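CTD kinase subunit gamma (Schizosaccharomyces pombe, PDB 5CE7) probably serves as the gamma subunit of CTDK-I, the kinase hyperphosphorylating the RNA polymerase II C-terminal domain, this fragment forming its noncanonical CTD-interacting domain. Local coordinates at residues F22-P27 and V64-E69; Q29-H34 and G78-M83; D40-I45 and S85-K90; E47-G52 and V58-F63; K111-L116 and D129-V134. All coordinates share one frame; numbering follows the deposited sequence.

Contact 1 (F22-P27 and V64-E69)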
# COMPACT_ATOMS: atom_id res chain seq x y z
N PHE A 22 -8.88 2.63 11.38
CA PHE A 22 -9.85 3.73 11.38
C PHE A 22 -9.44 4.93 10.50
O PHE A 22 -10.30 5.57 9.88
CB PHE A 22 -10.10 4.19 12.83
CG PHE A 22 -10.82 5.50 12.95
CD1 PHE A 22 -12.21 5.55 12.90
CD2 PHE A 22 -10.12 6.68 13.10
CE1 PHE A 22 -12.88 6.77 13.01
CE2 PHE A 22 -10.78 7.90 13.21
CZ PHE A 22 -12.16 7.94 13.16
N SER A 23 -8.15 5.24 10.46
CA SER A 23 -7.67 6.41 9.70
C SER A 23 -7.55 6.12 8.20
O SER A 23 -7.38 7.04 7.39
CB SER A 23 -6.29 6.86 10.22
OG SER A 23 -5.29 5.91 9.91
N GLN A 24 -7.62 4.85 7.84
CA GLN A 24 -7.35 4.41 6.49
C GLN A 24 -8.65 4.22 5.72
O GLN A 24 -8.65 4.11 4.50
CB GLN A 24 -6.53 3.10 6.53
CG GLN A 24 -5.15 3.28 7.20
CD GLN A 24 -4.61 2.03 7.88
OE1 GLN A 24 -4.95 0.91 7.51
NE2 GLN A 24 -3.78 2.22 8.88
N ILE A 25 -9.77 4.20 6.44
CA ILE A 25 -11.06 3.92 5.83
C ILE A 25 -11.51 5.01 4.85
O ILE A 25 -11.91 4.71 3.73
CB ILE A 25 -12.16 3.71 6.89
CG1 ILE A 25 -11.87 2.46 7.71
CG2 ILE A 25 -13.52 3.59 6.22
CD1 ILE A 25 -11.61 1.23 6.88
N LYS A 26 -11.48 6.26 5.28
CA LYS A 26 -11.95 7.35 4.43
C LYS A 26 -11.15 7.51 3.13
O LYS A 26 -11.73 7.71 2.06
CB LYS A 26 -11.99 8.67 5.20
CG LYS A 26 -13.24 9.48 4.93
CD LYS A 26 -13.07 10.95 5.30
CE LYS A 26 -14.05 11.81 4.50
NZ LYS A 26 -13.79 13.27 4.63
N PRO A 27 -9.80 7.45 3.21
CA PRO A 27 -9.05 7.54 1.95
C PRO A 27 -9.33 6.35 1.03
O PRO A 27 -9.32 6.51 -0.18
CB PRO A 27 -7.58 7.51 2.39
CG PRO A 27 -7.57 7.76 3.85
CD PRO A 27 -8.95 7.54 4.41
N VAL A 64 -2.61 0.50 2.04
CA VAL A 64 -2.67 -0.36 0.86
C VAL A 64 -3.39 -1.67 1.19
O VAL A 64 -4.14 -2.20 0.39
CB VAL A 64 -1.24 -0.65 0.32
CG1 VAL A 64 -1.21 -1.94 -0.50
CG2 VAL A 64 -0.72 0.54 -0.48
N ASP A 65 -3.14 -2.19 2.38
CA ASP A 65 -3.81 -3.40 2.84
C ASP A 65 -5.31 -3.13 3.00
O ASP A 65 -6.15 -3.87 2.50
CB ASP A 65 -3.18 -3.85 4.17
CG ASP A 65 -3.57 -5.26 4.57
OD1 ASP A 65 -4.22 -5.99 3.80
OD2 ASP A 65 -3.19 -5.66 5.69
N THR A 66 -5.64 -2.05 3.69
CA THR A 66 -7.03 -1.61 3.88
C THR A 66 -7.75 -1.34 2.54
O THR A 66 -8.91 -1.75 2.33
CB THR A 66 -7.07 -0.36 4.79
OG1 THR A 66 -6.54 -0.70 6.08
CG2 THR A 66 -8.51 0.19 4.94
N LEU A 67 -7.05 -0.68 1.62
CA LEU A 67 -7.58 -0.43 0.29
C LEU A 67 -7.91 -1.73 -0.44
O LEU A 67 -9.00 -1.88 -1.00
CB LEU A 67 -6.57 0.38 -0.54
CG LEU A 67 -6.96 0.71 -1.98
CD1 LEU A 67 -8.27 1.51 -2.02
CD2 LEU A 67 -5.87 1.53 -2.63
N CYS A 68 -6.97 -2.67 -0.45
CA CYS A 68 -7.24 -3.97 -1.05
C CYS A 68 -8.44 -4.68 -0.41
O CYS A 68 -9.31 -5.19 -1.11
CB CYS A 68 -5.99 -4.87 -1.03
SG CYS A 68 -4.64 -4.31 -2.12
N GLU A 69 -8.50 -4.72 0.92
CA GLU A 69 -9.63 -5.35 1.61
C GLU A 69 -10.95 -4.72 1.20
O GLU A 69 -11.92 -5.41 0.91
CB GLU A 69 -9.47 -5.26 3.13
CG GLU A 69 -8.27 -6.03 3.66
CD GLU A 69 -8.06 -5.87 5.17
OE1 GLU A 69 -8.50 -4.85 5.73
OE2 GLU A 69 -7.46 -6.78 5.78
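Within the right-handed helical superhelix of this CTD-interacting domain, the residues around the start of helix 25-33 meet the middle of helix 54-73, and Gln24 and Ile25 both touch a single residue there, Thr66. The polar half of the contact is one hydrogen bond: Thr66 OG1 donates to Gln24 OE1 at 2.7 Å. The donor lies in the carbonyl plane of the Gln24 amide but bent some way off the C=O line, with a C=O...donor angle of 151°. The two side chains cross at about a right angle. Thr66 can bond and pack at once because its two branches diverge: with chi1 at -62°, OG1 sits beside the backbone N and CG2 lies opposite that nitrogen. The methyl CG2 therefore rests against Gln24 CB at 3.9 Å and against Ile25 CD1 at 3.8 Å. Ile25 starts out pointing away from helix 54-73, and it is the bend at chi2 (-52°) that returns its CD1 tip to Thr66. The amide of Gln24 is held from further sides too, since OE1 also accepts from Gln21 NE2 and NE2 donates to Asn18 O. Thr66 OG1 has a weak second acceptor in Tyr62 O. A bound HEPES molecule, probably from the crystallisation liquor, lies about 5 Å from the Gln24 side chain. Gln24 and Thr66 are both buried, so these bonds probably offset the cost of burying an amide and a hydroxyl between helices, and with partners on both its oxygen and its nitrogen the amide is unlikely to flip.

Contact 2 (Q29-H34 and G78-M83)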
# COMPACT_ATOMS: atom_id res chain seq x y z
N GLN A 29 -12.24 4.62 0.84
CA GLN A 29 -13.58 4.82 0.27
C GLN A 29 -13.56 5.84 -0.87
O GLN A 29 -14.24 5.66 -1.89
CB GLN A 29 -14.59 5.25 1.35
CG GLN A 29 -14.98 4.13 2.30
CD GLN A 29 -15.81 4.60 3.48
OE1 GLN A 29 -15.66 5.73 3.95
NE2 GLN A 29 -16.69 3.73 3.97
N PHE A 30 -12.80 6.92 -0.68
CA PHE A 30 -12.61 7.93 -1.73
C PHE A 30 -11.97 7.33 -2.98
O PHE A 30 -12.44 7.58 -4.09
CB PHE A 30 -11.74 9.08 -1.22
CG PHE A 30 -11.60 10.22 -2.20
CD1 PHE A 30 -12.51 11.26 -2.21
CD2 PHE A 30 -10.55 10.24 -3.12
CE1 PHE A 30 -12.38 12.31 -3.12
CE2 PHE A 30 -10.42 11.27 -4.03
CZ PHE A 30 -11.34 12.31 -4.02
N ALA A 31 -10.89 6.58 -2.81
CA ALA A 31 -10.18 5.98 -3.93
C ALA A 31 -11.10 5.09 -4.75
O ALA A 31 -10.98 5.03 -5.97
CB ALA A 31 -8.96 5.18 -3.44
N ILE A 32 -12.02 4.42 -4.06
CA ILE A 32 -12.93 3.46 -4.69
C ILE A 32 -14.09 4.18 -5.34
O ILE A 32 -14.52 3.84 -6.44
CB ILE A 32 -13.45 2.41 -3.67
CG1 ILE A 32 -12.32 1.44 -3.31
CG2 ILE A 32 -14.66 1.67 -4.22
CD1 ILE A 32 -12.54 0.66 -2.04
N LYS A 33 -14.60 5.20 -4.65
CA LYS A 33 -15.67 6.03 -5.20
C LYS A 33 -15.25 6.67 -6.52
O LYS A 33 -16.07 6.92 -7.40
CB LYS A 33 -16.06 7.10 -4.19
CG LYS A 33 -17.00 8.19 -4.70
CD LYS A 33 -18.40 7.66 -4.98
CE LYS A 33 -19.31 8.78 -5.49
NZ LYS A 33 -20.65 8.30 -5.95
N HIS A 34 -13.95 6.92 -6.65
CA HIS A 34 -13.41 7.57 -7.84
C HIS A 34 -12.45 6.66 -8.58
O HIS A 34 -11.35 7.07 -8.96
CB HIS A 34 -12.72 8.87 -7.43
CG HIS A 34 -13.67 9.86 -6.85
ND1 HIS A 34 -13.78 10.08 -5.49
CD2 HIS A 34 -14.60 10.65 -7.43
CE1 HIS A 34 -14.72 10.98 -5.26
NE2 HIS A 34 -15.23 11.34 -6.43
N GLY A 78 -9.87 -5.96 -10.48
CA GLY A 78 -8.70 -5.37 -11.10
C GLY A 78 -8.37 -4.04 -10.46
O GLY A 78 -8.47 -3.90 -9.23
N GLY A 79 -8.00 -3.06 -11.27
CA GLY A 79 -7.75 -1.72 -10.78
C GLY A 79 -6.63 -1.68 -9.76
O GLY A 79 -5.52 -2.17 -10.02
N TYR A 80 -6.91 -1.10 -8.59
CA TYR A 80 -5.89 -0.98 -7.54
C TYR A 80 -5.28 -2.35 -7.19
O TYR A 80 -4.07 -2.45 -6.96
CB TYR A 80 -6.47 -0.33 -6.27
CG TYR A 80 -7.02 1.07 -6.48
CD1 TYR A 80 -6.18 2.13 -6.82
CD2 TYR A 80 -8.38 1.34 -6.33
CE1 TYR A 80 -6.68 3.41 -7.01
CE2 TYR A 80 -8.89 2.61 -6.51
CZ TYR A 80 -8.04 3.64 -6.86
OH TYR A 80 -8.56 4.90 -7.04
N LEU A 81 -6.10 -3.39 -7.18
CA LEU A 81 -5.64 -4.73 -6.83
C LEU A 81 -4.56 -5.23 -7.78
O LEU A 81 -3.57 -5.81 -7.34
CB LEU A 81 -6.82 -5.71 -6.79
CG LEU A 81 -7.85 -5.45 -5.69
CD1 LEU A 81 -9.16 -6.15 -6.01
CD2 LEU A 81 -7.30 -5.89 -4.34
N ASN A 82 -4.75 -5.02 -9.08
CA ASN A 82 -3.74 -5.42 -10.06
C ASN A 82 -2.47 -4.58 -9.97
O ASN A 82 -1.37 -5.09 -10.18
CB ASN A 82 -4.29 -5.36 -11.49
CG ASN A 82 -5.27 -6.49 -11.79
OD1 ASN A 82 -5.41 -7.43 -11.00
ND2 ASN A 82 -5.94 -6.41 -12.94
N MSE A 83 -2.62 -3.29 -9.69
CA MSE A 83 -1.46 -2.41 -9.59
C MSE A 83 -0.61 -2.74 -8.37
O MSE A 83 0.61 -2.78 -8.43
CB MSE A 83 -1.90 -0.95 -9.54
CG MSE A 83 -2.74 -0.52 -10.72
SE MSE A 83 -3.36 1.33 -10.45
CE MSE A 83 -2.17 2.21 -11.72
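Phe30 O, gripped by two donors of His34, is the carbonyl just before Ala31 O, which receives the hydroxyl of Tyr80 from across the contact. The Tyr80 OH to Ala31 O bond is short, 2.6 Å. Its geometry is off the lone pairs: the C=O...donor angle is 120° and the hydroxyl stands 36° above the carbonyl plane. Seen from the tyrosine, Ala31 O lies at the ring edge, near the ring plane, and Tyr80 CE2 is only 3.2 Å from Ala31 O. The apolar part of the contact is small, with Ala31 CB 3.9 Å from Tyr80 CZ. Ala31 belongs to the last turn of helix 25-33, and Tyr80 is the first residue of helix 80-86, directly after Gly79 at the N-cap position, so the phenol spans from the start of one helix to the end of the other. At that end, His34 N at 3.0 Å and His34 ND1 at 3.2 Å reach Phe30 O from opposite faces of its plane, His34 ND1 lying over the centre of one face of the Phe30 ring. Leu41 and Glu38 of helix 38-51 pack against Tyr80 as well, and Phe10 of helix 3-14 lies on Ala31. A phenylalanine in place of Tyr80 would probably leave Ala31 O without its hydroxyl donor and cost the tie between the helices. The imidazole thus supplements the backbone bond to Phe30 O, bonding back into its own helix end, whereas the buried phenol gives Ala31 O a side-chain donor from helix 80-86.

Contact 3 (D40-I45 and S85-K90)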
# COMPACT_ATOMS: atom_id res chain seq x y z
N ASP A 40 -4.32 8.19 -11.48
CA ASP A 40 -3.91 9.43 -10.82
C ASP A 40 -3.70 9.15 -9.33
O ASP A 40 -2.69 9.56 -8.74
CB ASP A 40 -4.98 10.51 -10.94
CG ASP A 40 -5.18 10.98 -12.37
OD1 ASP A 40 -5.92 10.30 -13.12
OD2 ASP A 40 -4.63 12.05 -12.73
N LEU A 41 -4.69 8.50 -8.74
CA LEU A 41 -4.70 8.24 -7.30
C LEU A 41 -3.61 7.27 -6.89
O LEU A 41 -2.97 7.47 -5.86
CB LEU A 41 -6.08 7.75 -6.86
CG LEU A 41 -7.07 8.83 -6.37
CD1 LEU A 41 -6.81 10.22 -6.95
CD2 LEU A 41 -8.53 8.42 -6.48
N TYR A 42 -3.39 6.23 -7.70
CA TYR A 42 -2.30 5.29 -7.42
C TYR A 42 -0.94 6.02 -7.45
O TYR A 42 -0.03 5.70 -6.68
CB TYR A 42 -2.33 4.12 -8.41
CG TYR A 42 -1.32 3.04 -8.09
CD1 TYR A 42 -1.45 2.26 -6.94
CD2 TYR A 42 -0.22 2.83 -8.91
CE1 TYR A 42 -0.51 1.29 -6.63
CE2 TYR A 42 0.72 1.85 -8.61
CZ TYR A 42 0.56 1.09 -7.47
OH TYR A 42 1.49 0.13 -7.16
N SER A 43 -0.81 7.01 -8.33
CA SER A 43 0.41 7.79 -8.39
C SER A 43 0.55 8.70 -7.17
O SER A 43 1.66 9.02 -6.75
CB SER A 43 0.50 8.62 -9.68
OG SER A 43 0.76 7.79 -10.78
N CYS A 44 -0.58 9.11 -6.60
CA CYS A 44 -0.56 9.88 -5.36
C CYS A 44 0.05 9.04 -4.23
O CYS A 44 0.79 9.55 -3.39
CB CYS A 44 -1.97 10.31 -4.96
SG CYS A 44 -2.77 11.56 -6.01
N ILE A 45 -0.30 7.76 -4.20
CA ILE A 45 0.22 6.82 -3.20
C ILE A 45 1.74 6.72 -3.30
O ILE A 45 2.45 6.87 -2.30
CB ILE A 45 -0.41 5.40 -3.33
CG1 ILE A 45 -1.93 5.47 -3.10
CG2 ILE A 45 0.26 4.44 -2.33
CD1 ILE A 45 -2.68 4.17 -3.42
N SER A 85 -0.57 -5.61 -6.72
CA SER A 85 -0.01 -6.94 -6.94
C SER A 85 1.25 -6.88 -7.81
O SER A 85 2.28 -7.48 -7.47
CB SER A 85 -1.05 -7.84 -7.60
OG SER A 85 -0.64 -9.19 -7.53
N ARG A 86 1.16 -6.17 -8.92
CA ARG A 86 2.30 -6.00 -9.84
C ARG A 86 3.47 -5.35 -9.12
O ARG A 86 4.62 -5.70 -9.34
CB ARG A 86 1.89 -5.13 -11.04
CG ARG A 86 3.05 -4.67 -11.92
CD ARG A 86 2.66 -3.49 -12.82
NE ARG A 86 2.47 -2.25 -12.06
CZ ARG A 86 1.56 -1.31 -12.34
NH1 ARG A 86 0.75 -1.45 -13.37
NH2 ARG A 86 1.48 -0.23 -11.58
N ASP A 87 3.17 -4.40 -8.24
CA ASP A 87 4.22 -3.59 -7.63
C ASP A 87 4.62 -4.02 -6.23
O ASP A 87 5.30 -3.27 -5.53
CB ASP A 87 3.81 -2.11 -7.60
CG ASP A 87 3.67 -1.51 -9.00
OD1 ASP A 87 4.08 -2.16 -9.98
OD2 ASP A 87 3.15 -0.39 -9.11
N ILE A 88 4.20 -5.21 -5.80
CA ILE A 88 4.39 -5.62 -4.40
C ILE A 88 5.85 -5.60 -3.94
O ILE A 88 6.14 -5.16 -2.82
CB ILE A 88 3.72 -6.98 -4.05
CG1 ILE A 88 3.75 -7.23 -2.53
CG2 ILE A 88 4.40 -8.14 -4.79
CD1 ILE A 88 3.03 -6.16 -1.70
N CYS A 89 6.76 -6.06 -4.78
CA CYS A 89 8.17 -6.07 -4.38
C CYS A 89 8.76 -4.66 -4.36
O CYS A 89 9.60 -4.34 -3.53
CB CYS A 89 9.00 -7.03 -5.24
SG CYS A 89 8.65 -8.79 -4.89
N LYS A 90 8.30 -3.80 -5.27
CA LYS A 90 8.70 -2.39 -5.22
C LYS A 90 8.23 -1.75 -3.91
O LYS A 90 8.97 -1.01 -3.26
CB LYS A 90 8.12 -1.62 -6.41
CG LYS A 90 8.72 -2.02 -7.75
CD LYS A 90 8.17 -1.17 -8.89
CE LYS A 90 8.92 -1.44 -10.20
NZ LYS A 90 8.36 -0.66 -11.35
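With chi1 at -174°, Tyr42 swings its ring out from helix 38-51 towards Asp87, while a bend at chi3 (71°) folds Arg86 back over the carboxylate of its own neighbour. The result is a shared oxygen. Tyr42 OH donates to Asp87 OD2 at 2.6 Å on the anti side, and Arg86 NH2 donates to Asp87 OD2 at 3.0 Å on the syn side; both are tilted out of the carboxylate plane, toward the same face. Arg86 NE takes the other oxygen, Asp87 OD1, at 2.6 Å from above the carboxylate plane, completing a side-on salt bridge whose two bonds are close to straight and lie in the guanidinium plane. The phenol ring and the carboxylate are turned 36° apart, with OD2 at the ring edge. Arg86 NH2 also comes within 3.7 Å of Tyr42 CE2. Trp46 NE1 hydrogen-bonds to Tyr42 OH, so the hydroxyl is fixed from its own helix as well. With an alanine in place of Asp87, the Tyr42 hydroxyl would probably lose its short, charged acceptor and the Arg86 guanidinium its mate, leaving it free to turn. Asp87 is at the N-cap position between helices 80-86 and 88-95, yet its side chain makes no capping bond. The tyrosine-aspartate bond, backed by the salt bridge, with Tyr42 and Asp87 buried and Arg86 exposed, joins this break between helices to helix 38-51 of an all-helical superhelix.

Contact 4 (E47-G52 and V58-F63); sequences EELESG and VNIMYF
Leu49 CD1 is modelled only 2.9 Å from Ile60 CG2, closer than two non-bonded carbons can approach and probably a model error, so the exact placement of that leucine methyl is doubtful even though the pairing of the two residues is not. The contact belongs to a helical hairpin: helix 38-51 ends at Ser51, Gly52 leaves helical geometry, and helix 54-73 returns in a broadly opposite direction, which puts Leu49 and Ile60 nearest each other with CA atoms 7.1 Å apart. No hydrogen bond links the two segments; the junction is apolar. Ile60 points into helix 38-51, and its longer CG1-CD1 arm, extended at chi2 (165°), reaches Glu48. The Leu49 side chain turns its end toward Ile60, though the finer fit between the two stays undecided. Leu91 and Asn94 of helix 88-95 pack on Leu49, and Leu17 lies against Ile60, so the hairpin is backed by other parts of the superhelix. Glu48 is bent at chi2, which carries its carboxylate elsewhere; what meets the isoleucine is the base of the chain, Glu48 CB, 3.5 Å from Ile60 CD1.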
# COMPACT_ATOMS: atom_id res chain seq x y z
N GLU A 47 3.74 8.91 -4.79
CA GLU A 47 4.29 10.23 -4.48
C GLU A 47 4.54 10.38 -2.98
O GLU A 47 5.56 10.92 -2.55
CB GLU A 47 3.33 11.33 -4.96
CG GLU A 47 3.86 12.75 -4.77
CD GLU A 47 2.86 13.81 -5.25
OE1 GLU A 47 1.72 13.43 -5.57
OE2 GLU A 47 3.23 15.01 -5.28
N GLU A 48 3.58 9.92 -2.18
CA GLU A 48 3.68 10.00 -0.73
C GLU A 48 4.71 9.00 -0.19
O GLU A 48 5.41 9.28 0.77
CB GLU A 48 2.32 9.76 -0.07
CG GLU A 48 1.32 10.89 -0.28
CD GLU A 48 1.46 11.98 0.76
OE1 GLU A 48 1.42 11.65 1.97
OE2 GLU A 48 1.62 13.16 0.37
N LEU A 49 4.80 7.83 -0.81
CA LEU A 49 5.87 6.87 -0.46
C LEU A 49 7.26 7.47 -0.66
O LEU A 49 8.11 7.41 0.23
CB LEU A 49 5.77 5.58 -1.29
CG LEU A 49 4.74 4.55 -0.85
CD1 LEU A 49 3.51 5.27 -0.44
CD2 LEU A 49 4.41 3.58 -1.97
N GLU A 50 7.48 8.03 -1.84
CA GLU A 50 8.79 8.55 -2.23
C GLU A 50 9.30 9.68 -1.35
O GLU A 50 10.50 9.79 -1.10
CB GLU A 50 8.77 9.06 -3.67
CG GLU A 50 9.56 8.22 -4.62
CD GLU A 50 8.93 6.88 -4.83
OE1 GLU A 50 7.71 6.85 -5.09
OE2 GLU A 50 9.64 5.85 -4.72
N SER A 51 8.40 10.52 -0.89
CA SER A 51 8.80 11.70 -0.13
C SER A 51 8.52 11.55 1.36
O SER A 51 8.85 12.45 2.14
CB SER A 51 8.12 12.96 -0.70
OG SER A 51 6.71 12.90 -0.54
N GLY A 52 7.95 10.42 1.76
CA GLY A 52 7.56 10.21 3.14
C GLY A 52 8.67 9.66 4.02
O GLY A 52 9.60 9.01 3.53
N VAL A 58 5.28 3.19 6.23
CA VAL A 58 4.65 2.06 6.89
C VAL A 58 3.13 2.27 6.95
O VAL A 58 2.37 1.35 6.70
CB VAL A 58 5.21 1.86 8.33
CG1 VAL A 58 4.33 0.92 9.12
CG2 VAL A 58 6.62 1.31 8.26
N ASN A 59 2.70 3.48 7.28
CA ASN A 59 1.26 3.74 7.34
C ASN A 59 0.60 3.65 5.97
O ASN A 59 -0.54 3.22 5.85
CB ASN A 59 0.97 5.08 8.04
CG ASN A 59 1.22 5.00 9.54
OD1 ASN A 59 1.13 3.93 10.13
ND2 ASN A 59 1.54 6.13 10.15
N ILE A 60 1.34 4.01 4.92
CA ILE A 60 0.84 3.83 3.56
C ILE A 60 0.74 2.35 3.18
O ILE A 60 -0.18 1.95 2.49
CB ILE A 60 1.69 4.60 2.52
CG1 ILE A 60 1.46 6.11 2.70
CG2 ILE A 60 1.31 4.15 1.11
CD1 ILE A 60 2.48 6.99 1.99
N MSE A 61 1.69 1.54 3.65
CA MSE A 61 1.60 0.08 3.50
C MSE A 61 0.34 -0.48 4.17
O MSE A 61 -0.36 -1.32 3.61
CB MSE A 61 2.85 -0.56 4.09
CG MSE A 61 3.06 -2.08 3.81
SE MSE A 61 3.27 -2.46 1.88
CE MSE A 61 4.94 -3.45 1.96
N TYR A 62 0.04 -0.01 5.38
CA TYR A 62 -1.20 -0.43 6.04
C TYR A 62 -2.40 0.00 5.20
O TYR A 62 -3.33 -0.77 4.98
CB TYR A 62 -1.34 0.19 7.42
CG TYR A 62 -0.28 -0.19 8.42
CD1 TYR A 62 0.36 -1.42 8.38
CD2 TYR A 62 0.06 0.70 9.43
CE1 TYR A 62 1.32 -1.75 9.33
CE2 TYR A 62 1.02 0.38 10.37
CZ TYR A 62 1.64 -0.84 10.32
OH TYR A 62 2.60 -1.12 11.27
N PHE A 63 -2.39 1.26 4.76
CA PHE A 63 -3.47 1.78 3.91
C PHE A 63 -3.71 0.93 2.66
O PHE A 63 -4.85 0.70 2.24
CB PHE A 63 -3.19 3.23 3.48
CG PHE A 63 -4.08 3.68 2.34
CD1 PHE A 63 -5.44 3.86 2.54
CD2 PHE A 63 -3.56 3.88 1.07
CE1 PHE A 63 -6.27 4.25 1.50
CE2 PHE A 63 -4.38 4.28 0.02
CZ PHE A 63 -5.74 4.46 0.24

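Contact 5 (K111-L116 and D129-V134); sequences KVLQSL and DAMATV
Leu113 CD1 is the methyl on which this contact turns. It lies 3.8 Å from Ala130 CB, 3.8 Å from the selenium of Met131 (selenomethionine, atom SE) and 3.9 Å from Val134 CG2. Its twin, Leu113 CD2, also touches Ala130 CB, at 3.8 Å, so the fork of the leucine straddles that small methyl. Met131 reaches the leucine because its chain is bent at chi2 (-68°), which places SE alongside; the two side chains run antiparallel beside one another. Ala130, Met131 and Val134 are spaced to share one face of their helix. Helices 100-118 and 124-139 follow each other in the chain and form an antiparallel helical hairpin of the superhelix, the axes of the short segments lying 174° apart in direction and 10.6 Å at closest approach. No hydrogen bond crosses between them. One step out, Ile88 of helix 88-95 packs on Leu113, and Val92 of the same helix meets Thr133 and Val134. Thr133 turns its hydroxyl to its own helix: OG1 bonds Asp129 O at 3.0 Å, while Thr133 N reaches Asp129 O from the opposite face of that carbonyl.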
# COMPACT_ATOMS: atom_id res chain seq x y z
N LYS A 111 3.28 -8.54 8.22
CA LYS A 111 1.85 -8.63 8.53
C LYS A 111 1.02 -8.31 7.30
O LYS A 111 0.06 -9.01 6.97
CB LYS A 111 1.48 -7.70 9.69
CG LYS A 111 0.01 -7.71 10.08
CD LYS A 111 -0.54 -6.29 10.17
CE LYS A 111 0.21 -5.45 11.20
NZ LYS A 111 -0.29 -5.65 12.59
N VAL A 112 1.40 -7.25 6.59
CA VAL A 112 0.70 -6.86 5.38
C VAL A 112 0.83 -7.91 4.28
O VAL A 112 -0.14 -8.21 3.57
CB VAL A 112 1.21 -5.50 4.84
CG1 VAL A 112 0.54 -5.18 3.51
CG2 VAL A 112 0.96 -4.41 5.87
N LEU A 113 2.03 -8.46 4.12
CA LEU A 113 2.26 -9.44 3.06
C LEU A 113 1.39 -10.68 3.29
O LEU A 113 0.84 -11.23 2.33
CB LEU A 113 3.73 -9.82 2.96
CG LEU A 113 4.67 -8.75 2.41
CD1 LEU A 113 6.11 -9.25 2.45
CD2 LEU A 113 4.27 -8.35 0.97
N GLN A 114 1.28 -11.10 4.54
CA GLN A 114 0.48 -12.26 4.90
C GLN A 114 -1.00 -11.99 4.60
O GLN A 114 -1.70 -12.83 4.04
CB GLN A 114 0.67 -12.63 6.37
CG GLN A 114 -0.32 -13.66 6.91
CD GLN A 114 -0.08 -13.98 8.38
OE1 GLN A 114 -0.69 -13.39 9.27
NE2 GLN A 114 0.84 -14.91 8.64
N SER A 115 -1.45 -10.80 4.97
CA SER A 115 -2.81 -10.37 4.70
C SER A 115 -3.12 -10.37 3.19
O SER A 115 -4.12 -10.93 2.75
CB SER A 115 -3.03 -8.97 5.27
OG SER A 115 -4.33 -8.51 4.99
N LEU A 116 -2.25 -9.74 2.40
CA LEU A 116 -2.42 -9.72 0.96
C LEU A 116 -2.39 -11.14 0.35
O LEU A 116 -3.15 -11.45 -0.56
CB LEU A 116 -1.35 -8.83 0.30
CG LEU A 116 -1.46 -7.33 0.66
CD1 LEU A 116 -0.34 -6.52 0.02
CD2 LEU A 116 -2.81 -6.78 0.24
N ASP A 129 8.79 -14.21 -2.98
CA ASP A 129 9.75 -13.18 -3.39
C ASP A 129 9.78 -12.00 -2.41
O ASP A 129 10.85 -11.54 -2.02
CB ASP A 129 9.43 -12.65 -4.80
CG ASP A 129 9.98 -13.55 -5.91
OD1 ASP A 129 10.73 -14.51 -5.61
OD2 ASP A 129 9.67 -13.29 -7.09
N ALA A 130 8.61 -11.50 -2.05
CA ALA A 130 8.52 -10.34 -1.17
C ALA A 130 9.01 -10.67 0.24
O ALA A 130 9.69 -9.86 0.88
CB ALA A 130 7.08 -9.82 -1.14
N MSE A 131 8.66 -11.85 0.73
CA MSE A 131 9.14 -12.32 2.03
C MSE A 131 10.66 -12.49 2.05
O MSE A 131 11.32 -12.18 3.06
CB MSE A 131 8.44 -13.62 2.45
CG MSE A 131 6.96 -13.43 2.81
SE MSE A 131 6.70 -12.40 4.47
CE MSE A 131 7.32 -13.78 5.72
N ALA A 132 11.23 -12.97 0.94
CA ALA A 132 12.69 -13.09 0.86
C ALA A 132 13.36 -11.71 0.86
O ALA A 132 14.46 -11.54 1.38
CB ALA A 132 13.11 -13.89 -0.37
N THR A 133 12.69 -10.73 0.27
CA THR A 133 13.21 -9.37 0.27
C THR A 133 13.25 -8.81 1.69
O THR A 133 14.26 -8.25 2.10
CB THR A 133 12.36 -8.44 -0.62
OG1 THR A 133 12.38 -8.94 -1.96
CG2 THR A 133 12.92 -7.02 -0.60
N VAL A 134 12.15 -8.97 2.42
CA VAL A 134 12.10 -8.54 3.81
C VAL A 134 13.21 -9.21 4.64
O VAL A 134 13.86 -8.55 5.45
CB VAL A 134 10.73 -8.84 4.45
CG1 VAL A 134 10.75 -8.52 5.93
CG2 VAL A 134 9.62 -8.02 3.75

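How the contacts relate
Helix 54-73 serves contacts 1 and 4, helix 38-51 serves contacts 3 and 4, and helix 80-86 serves contacts 2 and 3, so these four interlock. Contacts 1 and 2, centres 11 Å apart, touch through Leu67 CD1 and Ala31 CB at 4.0 Å. Contacts 3 and 4, centres 10 Å apart, join where Ile45 CG2 meets Ile60 CG2 at 3.6 Å. Contact 5 lies across the chain's centre from contact 2, their centres about 21 Å apart, yet Ile88 CD1 and Leu113 CD2, 3.7 Å apart, connect it to contact 3. Asp65 OD1 and Ser115 OG, 2.8 Å apart, link it to contact 1. Bound HEPES lies near Gln24 and is salt-bridged to Lys111.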